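Local coordinates for protein deoxyhypusine hydroxylase (Homo sapiens, PDB 4D50) that hydroxylates the deoxyhypusine side chain of translation initiation factor eIF5A with a non-haem diiron centre, completing the hypusine modification that the factor needs to function, at residues 52-56 and 57-61; 241-244 and 245-249; 272-275 and 276-280. All coordinates share one frame; numbering follows the deposited sequence.

Interaction 1. Residues 52-56 and 57-61. With FE (Fe (III) ion), chain D; PER (peroxide ion), chain E.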
# COMPACT_ATOMS: atom_id res chain seq x y z
N PHE A 52 8.54 11.08 -8.83
CA PHE A 52 7.62 11.92 -8.04
C PHE A 52 7.12 13.21 -8.75
O PHE A 52 6.28 13.94 -8.17
CB PHE A 52 8.19 12.24 -6.65
CG PHE A 52 8.05 11.09 -5.67
CD1 PHE A 52 6.79 10.70 -5.17
CD2 PHE A 52 9.16 10.36 -5.27
CE1 PHE A 52 6.70 9.61 -4.28
CE2 PHE A 52 9.07 9.30 -4.35
CZ PHE A 52 7.83 8.93 -3.85
N ASP A 53 7.70 13.48 -9.93
CA ASP A 53 7.36 14.62 -10.81
C ASP A 53 5.97 14.44 -11.41
O ASP A 53 5.25 15.39 -11.63
CB ASP A 53 8.39 14.74 -11.96
CG ASP A 53 8.49 16.18 -12.55
OD1 ASP A 53 7.71 17.08 -12.13
OD2 ASP A 53 9.38 16.42 -13.43
N ASP A 54 5.57 13.19 -11.54
CA ASP A 54 4.45 12.80 -12.36
C ASP A 54 3.11 13.32 -11.85
O ASP A 54 2.91 13.66 -10.68
CB ASP A 54 4.36 11.27 -12.42
CG ASP A 54 3.55 10.78 -13.58
OD1 ASP A 54 4.05 10.75 -14.74
OD2 ASP A 54 2.36 10.40 -13.36
N ASP A 55 2.20 13.44 -12.80
CA ASP A 55 0.87 13.82 -12.59
C ASP A 55 -0.04 12.85 -11.88
O ASP A 55 -1.03 13.25 -11.30
CB ASP A 55 0.25 13.89 -14.02
CG ASP A 55 -0.40 15.13 -14.31
OD1 ASP A 55 0.00 16.17 -13.70
OD2 ASP A 55 -1.33 15.03 -15.19
N SER A 56 0.24 11.56 -12.01
CA SER A 56 -0.61 10.52 -11.48
C SER A 56 -0.39 10.31 -9.99
O SER A 56 0.63 9.81 -9.63
CB SER A 56 -0.34 9.22 -12.21
OG SER A 56 -0.93 8.04 -11.59
N ALA A 57 -1.41 10.59 -9.21
CA ALA A 57 -1.34 10.34 -7.70
C ALA A 57 -1.20 8.85 -7.43
O ALA A 57 -0.45 8.43 -6.51
CB ALA A 57 -2.61 10.84 -7.00
N LEU A 58 -1.91 8.02 -8.20
CA LEU A 58 -1.79 6.54 -8.15
C LEU A 58 -0.33 6.12 -8.34
O LEU A 58 0.26 5.42 -7.48
CB LEU A 58 -2.65 5.84 -9.20
CG LEU A 58 -2.53 4.32 -9.11
CD1 LEU A 58 -3.14 3.79 -7.82
CD2 LEU A 58 -3.23 3.61 -10.26
N LEU A 59 0.30 6.60 -9.40
CA LEU A 59 1.69 6.20 -9.61
C LEU A 59 2.56 6.71 -8.47
O LEU A 59 3.33 5.97 -7.90
CB LEU A 59 2.19 6.67 -10.98
CG LEU A 59 3.62 6.23 -11.28
CD1 LEU A 59 3.85 4.74 -11.36
CD2 LEU A 59 4.02 6.90 -12.63
N LYS A 60 2.42 7.98 -8.09
CA LYS A 60 3.31 8.57 -7.09
C LYS A 60 3.25 7.88 -5.72
O LYS A 60 4.26 7.68 -5.06
CB LYS A 60 3.02 10.04 -6.90
CG LYS A 60 3.50 10.94 -8.03
CD LYS A 60 3.35 12.42 -7.67
CE LYS A 60 1.92 12.85 -7.67
NZ LYS A 60 1.72 14.31 -7.56
N HIS A 61 2.07 7.48 -5.32
CA HIS A 61 1.91 6.79 -4.05
C HIS A 61 2.47 5.37 -4.12
O HIS A 61 3.04 4.89 -3.12
CB HIS A 61 0.47 6.90 -3.57
CG HIS A 61 -0.32 5.64 -3.69
ND1 HIS A 61 -0.60 5.05 -4.90
CD2 HIS A 61 -0.85 4.84 -2.73
CE1 HIS A 61 -1.34 3.96 -4.67
NE2 HIS A 61 -1.47 3.80 -3.36
FE FE D . -3.17 2.61 -2.30
O1 PER E . -3.01 4.68 -0.46
O2 PER E . -4.18 4.32 -1.39
O HOH W 1 2.47 15.92 -9.44
O HOH W 2 -0.58 14.94 -9.04
O HOH W 3 -1.89 2.03 -0.38
O HOH W 4 -2.31 0.81 -3.12
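K60 lays its aliphatic chain over the turn made by residues 52-56, its CD 3.3 Å from D54 O and its CE passing the same carbonyl. The chain leaves with CG anti to the carbonyl carbon and bends at chi3 (-72°), which carries NZ to two waters: one is held by D54 O, the other by D55 O, and a salt bridge to E89 adds a third partner. A long, flexible lysine suits this place, greasy along the shaft and charged at the end; an alanine here would probably leave both waters and E89 without their cationic partner and open a gap beside D54. On the same residue's backbone, K60 O lies 3.2 Å from CE1 of the buried F52 ring. D54 OD2 accepts from S56 N at 2.8 Å, an Asx turn, while L59 CD2 packs against this carboxylate and R29 pairs with its other oxygen. S56 is the N-cap: its small hydroxyl receives L59 N at 2.9 Å and also meets E276, and S56 O takes K60 N in the first helical turn. Within the same turn, H61 ND1 donates to L58 O at 2.7 Å, in the carbonyl plane and on a lone pair, fixing the ring's rotation while NE2 binds iron. A capped helix start thus delivers the first histidine ligand of the diiron site in this HEAT-repeat protein.

Interaction 2. Residues 241-244 and 245-249. With FE (Fe (III) ion), chain D; PER (peroxide ion), chain E.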
# COMPACT_ATOMS: atom_id res chain seq x y z
N PRO A 241 -12.02 8.22 -2.45
CA PRO A 241 -11.36 7.70 -3.62
C PRO A 241 -10.14 6.81 -3.29
O PRO A 241 -9.89 5.79 -3.98
CB PRO A 241 -10.90 8.94 -4.40
CG PRO A 241 -11.52 10.09 -3.72
CD PRO A 241 -12.32 9.66 -2.56
N MET A 242 -9.45 7.11 -2.21
CA MET A 242 -8.32 6.27 -1.77
C MET A 242 -8.80 4.86 -1.36
O MET A 242 -8.12 3.88 -1.62
CB MET A 242 -7.62 6.97 -0.59
CG MET A 242 -6.52 6.19 0.07
SD MET A 242 -5.78 7.11 1.43
CE MET A 242 -7.05 6.72 2.63
N VAL A 243 -9.97 4.78 -0.71
CA VAL A 243 -10.57 3.49 -0.34
C VAL A 243 -11.10 2.74 -1.60
O VAL A 243 -10.86 1.52 -1.79
CB VAL A 243 -11.79 3.65 0.59
CG1 VAL A 243 -12.41 2.31 0.87
CG2 VAL A 243 -11.33 4.34 1.93
N ARG A 244 -11.75 3.50 -2.46
CA ARG A 244 -12.26 2.86 -3.66
C ARG A 244 -11.14 2.33 -4.55
O ARG A 244 -11.21 1.22 -5.07
CB ARG A 244 -13.17 3.77 -4.44
CG ARG A 244 -14.42 4.30 -3.69
CD ARG A 244 -15.12 5.39 -4.51
NE ARG A 244 -15.61 4.75 -5.70
CZ ARG A 244 -15.72 5.31 -6.90
NH1 ARG A 244 -15.32 6.55 -7.13
NH2 ARG A 244 -16.11 4.53 -7.86
N HIS A 245 -10.07 3.10 -4.66
CA HIS A 245 -8.84 2.60 -5.38
C HIS A 245 -8.26 1.32 -4.78
O HIS A 245 -7.91 0.38 -5.52
CB HIS A 245 -7.77 3.68 -5.48
CG HIS A 245 -6.44 3.22 -5.02
ND1 HIS A 245 -5.62 2.46 -5.82
CD2 HIS A 245 -5.74 3.48 -3.89
CE1 HIS A 245 -4.52 2.17 -5.15
NE2 HIS A 245 -4.53 2.85 -4.02
N GLU A 246 -8.19 1.22 -3.43
CA GLU A 246 -7.61 0.07 -2.82
C GLU A 246 -8.48 -1.18 -3.05
O GLU A 246 -7.94 -2.26 -3.29
CB GLU A 246 -7.38 0.36 -1.31
CG GLU A 246 -6.15 -0.31 -0.75
CD GLU A 246 -4.89 0.15 -1.40
OE1 GLU A 246 -4.58 1.34 -1.40
OE2 GLU A 246 -4.21 -0.74 -1.96
N CYS A 247 -9.78 -0.96 -3.02
CA CYS A 247 -10.80 -1.99 -3.31
C CYS A 247 -10.68 -2.47 -4.76
O CYS A 247 -10.67 -3.66 -5.03
CB CYS A 247 -12.19 -1.51 -2.95
SG CYS A 247 -12.43 -1.45 -1.17
N ALA A 248 -10.43 -1.54 -5.68
CA ALA A 248 -10.25 -1.88 -7.06
C ALA A 248 -8.97 -2.74 -7.24
O ALA A 248 -8.95 -3.76 -7.97
CB ALA A 248 -10.16 -0.62 -7.88
N GLU A 249 -7.87 -2.32 -6.60
CA GLU A 249 -6.64 -3.08 -6.63
C GLU A 249 -6.85 -4.47 -6.09
O GLU A 249 -6.32 -5.41 -6.67
CB GLU A 249 -5.54 -2.42 -5.81
CG GLU A 249 -4.73 -1.36 -6.51
CD GLU A 249 -3.24 -1.33 -6.08
OE1 GLU A 249 -2.67 -2.22 -5.40
OE2 GLU A 249 -2.60 -0.35 -6.45
FE FE D . -3.17 2.61 -2.30
O1 PER E . -3.01 4.68 -0.46
O2 PER E . -4.18 4.32 -1.39
O HOH W 4 -2.31 0.81 -3.12
O HOH W 3 -1.89 2.03 -0.38
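H245 and P241 meet at the first turn of a HEAT-repeat helix, 241-254, which supplies two ligands to one iron of the diiron site. Regular i to i+4 bonds satisfy the backbone: H245 N reaches P241 O at 2.8 Å, C247 N reaches V243 O and A248 N reaches R244 O. The bond from E246 N to M242 O is longer, 3.2 Å, with the donor 36° out of the carbonyl plane. Proline suits the opening turn because its nitrogen has no proton to place, and M242 N is satisfied by N240 OD1 from the preceding loop.

H245 uses both ring nitrogens. NE2 binds the iron, and ND1 is hydrogen-bonded to S277 OG, a second-shell partner that positions the imidazole. Its chi1 of 129° is an uncommon value that swings the ring toward the metal. E246 binds through one oxygen, OE1, at 2.1 Å; the chain bends at chi2 (62°) to bring the carboxylate there, while OE2 accepts a bond of 2.7 Å from water 4, itself an iron ligand. Carboxylate and imidazole are natural ligands for a ferric ion. The R244 guanidinium is satisfied elsewhere, by a salt bridge to D269 and a hydrogen bond to L234 O. C247 and V243 are small and apolar, as fits this buried flank, with CG1 and SG in contact. Methionine, in the conformer given, which is one of two, offers the peroxide an apolar neighbour in its CG. The peroxide's iron-bound atom, PER O2, sits at the edge of the H245 ring, near its plane and 3.0 Å from H245 NE2.

Interaction 3. Residues 272-275 and 276-280. With GAI (guanidine), chain F.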
# COMPACT_ATOMS: atom_id res chain seq x y z
N ARG A 272 -9.83 9.95 -11.10
CA ARG A 272 -8.66 9.49 -11.81
C ARG A 272 -7.99 8.37 -11.09
O ARG A 272 -7.58 7.42 -11.74
CB ARG A 272 -7.64 10.64 -11.95
CG ARG A 272 -6.46 10.21 -12.79
CD ARG A 272 -5.69 11.44 -13.24
NE ARG A 272 -4.50 11.05 -13.93
CZ ARG A 272 -3.56 11.91 -14.34
NH1 ARG A 272 -3.73 13.20 -14.17
NH2 ARG A 272 -2.48 11.46 -14.93
N VAL A 273 -7.88 8.42 -9.76
CA VAL A 273 -7.21 7.36 -9.04
C VAL A 273 -7.96 6.00 -9.20
O VAL A 273 -7.36 4.92 -9.33
CB VAL A 273 -7.01 7.71 -7.56
CG1 VAL A 273 -6.08 6.70 -6.92
CG2 VAL A 273 -6.43 9.12 -7.40
N VAL A 274 -9.28 6.06 -9.21
CA VAL A 274 -10.12 4.91 -9.46
C VAL A 274 -10.07 4.40 -10.90
O VAL A 274 -9.83 3.19 -11.13
CB VAL A 274 -11.60 5.19 -9.04
CG1 VAL A 274 -12.49 3.99 -9.39
CG2 VAL A 274 -11.63 5.47 -7.54
N ARG A 275 -10.22 5.26 -11.88
CA ARG A 275 -9.97 4.82 -13.27
C ARG A 275 -8.65 4.14 -13.50
O ARG A 275 -8.55 3.11 -14.18
CB ARG A 275 -10.09 5.98 -14.30
CG ARG A 275 -11.42 6.67 -14.44
CD ARG A 275 -11.29 7.59 -15.67
NE ARG A 275 -10.24 8.61 -15.64
CZ ARG A 275 -10.37 9.81 -15.06
NH1 ARG A 275 -11.45 10.08 -14.34
NH2 ARG A 275 -9.41 10.73 -15.10
N GLU A 276 -7.58 4.75 -12.99
CA GLU A 276 -6.26 4.18 -13.27
C GLU A 276 -6.03 2.89 -12.57
O GLU A 276 -5.39 2.00 -13.15
CB GLU A 276 -5.19 5.19 -12.87
CG GLU A 276 -5.14 6.34 -13.81
CD GLU A 276 -4.06 7.38 -13.46
OE1 GLU A 276 -3.36 7.34 -12.38
OE2 GLU A 276 -3.93 8.28 -14.34
N SER A 277 -6.58 2.74 -11.37
CA SER A 277 -6.50 1.41 -10.71
C SER A 277 -7.20 0.34 -11.52
O SER A 277 -6.67 -0.77 -11.70
CB SER A 277 -7.01 1.36 -9.25
OG SER A 277 -6.10 2.09 -8.48
N CYS A 278 -8.40 0.68 -12.08
CA CYS A 278 -9.12 -0.30 -12.89
C CYS A 278 -8.39 -0.69 -14.20
O CYS A 278 -8.32 -1.87 -14.58
CB CYS A 278 -10.57 0.22 -13.18
SG CYS A 278 -11.64 0.39 -11.79
N GLU A 279 -7.85 0.31 -14.88
CA GLU A 279 -6.95 0.15 -16.02
C GLU A 279 -5.77 -0.77 -15.85
O GLU A 279 -5.60 -1.74 -16.59
CB GLU A 279 -6.44 1.53 -16.48
CG GLU A 279 -5.39 1.45 -17.64
CD GLU A 279 -4.79 2.79 -18.03
OE1 GLU A 279 -5.24 3.84 -17.57
OE2 GLU A 279 -3.80 2.79 -18.80
N VAL A 280 -4.98 -0.50 -14.82
CA VAL A 280 -3.85 -1.30 -14.49
C VAL A 280 -4.28 -2.73 -14.15
O VAL A 280 -3.65 -3.68 -14.64
CB VAL A 280 -3.02 -0.63 -13.35
CG1 VAL A 280 -1.92 -1.54 -12.85
CG2 VAL A 280 -2.42 0.67 -13.90
C GAI F . -7.97 -2.77 -19.97
N1 GAI F . -7.25 -3.78 -20.26
N2 GAI F . -9.21 -2.77 -20.36
N3 GAI F . -7.53 -1.73 -19.26
O HOH W 5 -1.56 8.70 -15.56
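R272 and E276 pair one turn apart on helix 272-289, an i to i+4 salt bridge on a helix that packs beside helix 241-254 of the HEAT-repeat scaffold. The tight side is the one facing that neighbour. There V273 O takes two donors, S277 N at 3.1 Å and S277 OG at 3.2 Å, which arrive from opposite faces of its plane. Serine suits the spot because its short hydroxyl, with OG beside the backbone N (chi1 -68°), can turn back to the carbonyl and still bond H245 ND1. C278 SG makes a looser apolar contact with V274 CG1, at 4.4 Å, and V274 touches R244 beyond.

The arginine side is more exposed: R272 is open to solvent and R275 partly so. R272 runs extended from CG to NE, and NE donates to E276 OE2 at 2.9 Å, nearly straight at 173°. That oxygen lies in the guanidinium plane, yet it is approached from above the carboxylate, the two planes standing 86° apart. E276 is itself buried, and its OE1 bonds S56 OG across to the turn before helix 57-70; R272 NH1 pairs with D55. R275 spreads its guanidinium above R272 CA and bonds D269 O. Farther along, guanidine N3 makes a weak bond of 3.3 Å to E279 O. Water 5 closes the salt bridge, accepting from R272 NH2 and giving a 2.7 Å bond to E276 OE2.

Overall arrangement
The three contacts adjoin one another around one iron of the diiron site. Interactions 1 and 2 meet at that iron: H61 NE2 and H245 NE2 are 3.3 Å apart, the rings turned about 85° to each other, and E246 adds the third protein ligand. The second iron is held by H94, E95 and H212. Interaction 3 binds no metal but backs both others. S277 OG sits 2.7 Å from H245 ND1, and E276 OE1 lies 2.6 Å from S56 OG, with D55 OD2 and R272 NH1 forming a salt bridge. S277 is thus a second-shell residue, while E276 and R272 tie the helix to the turn before helix 57-70.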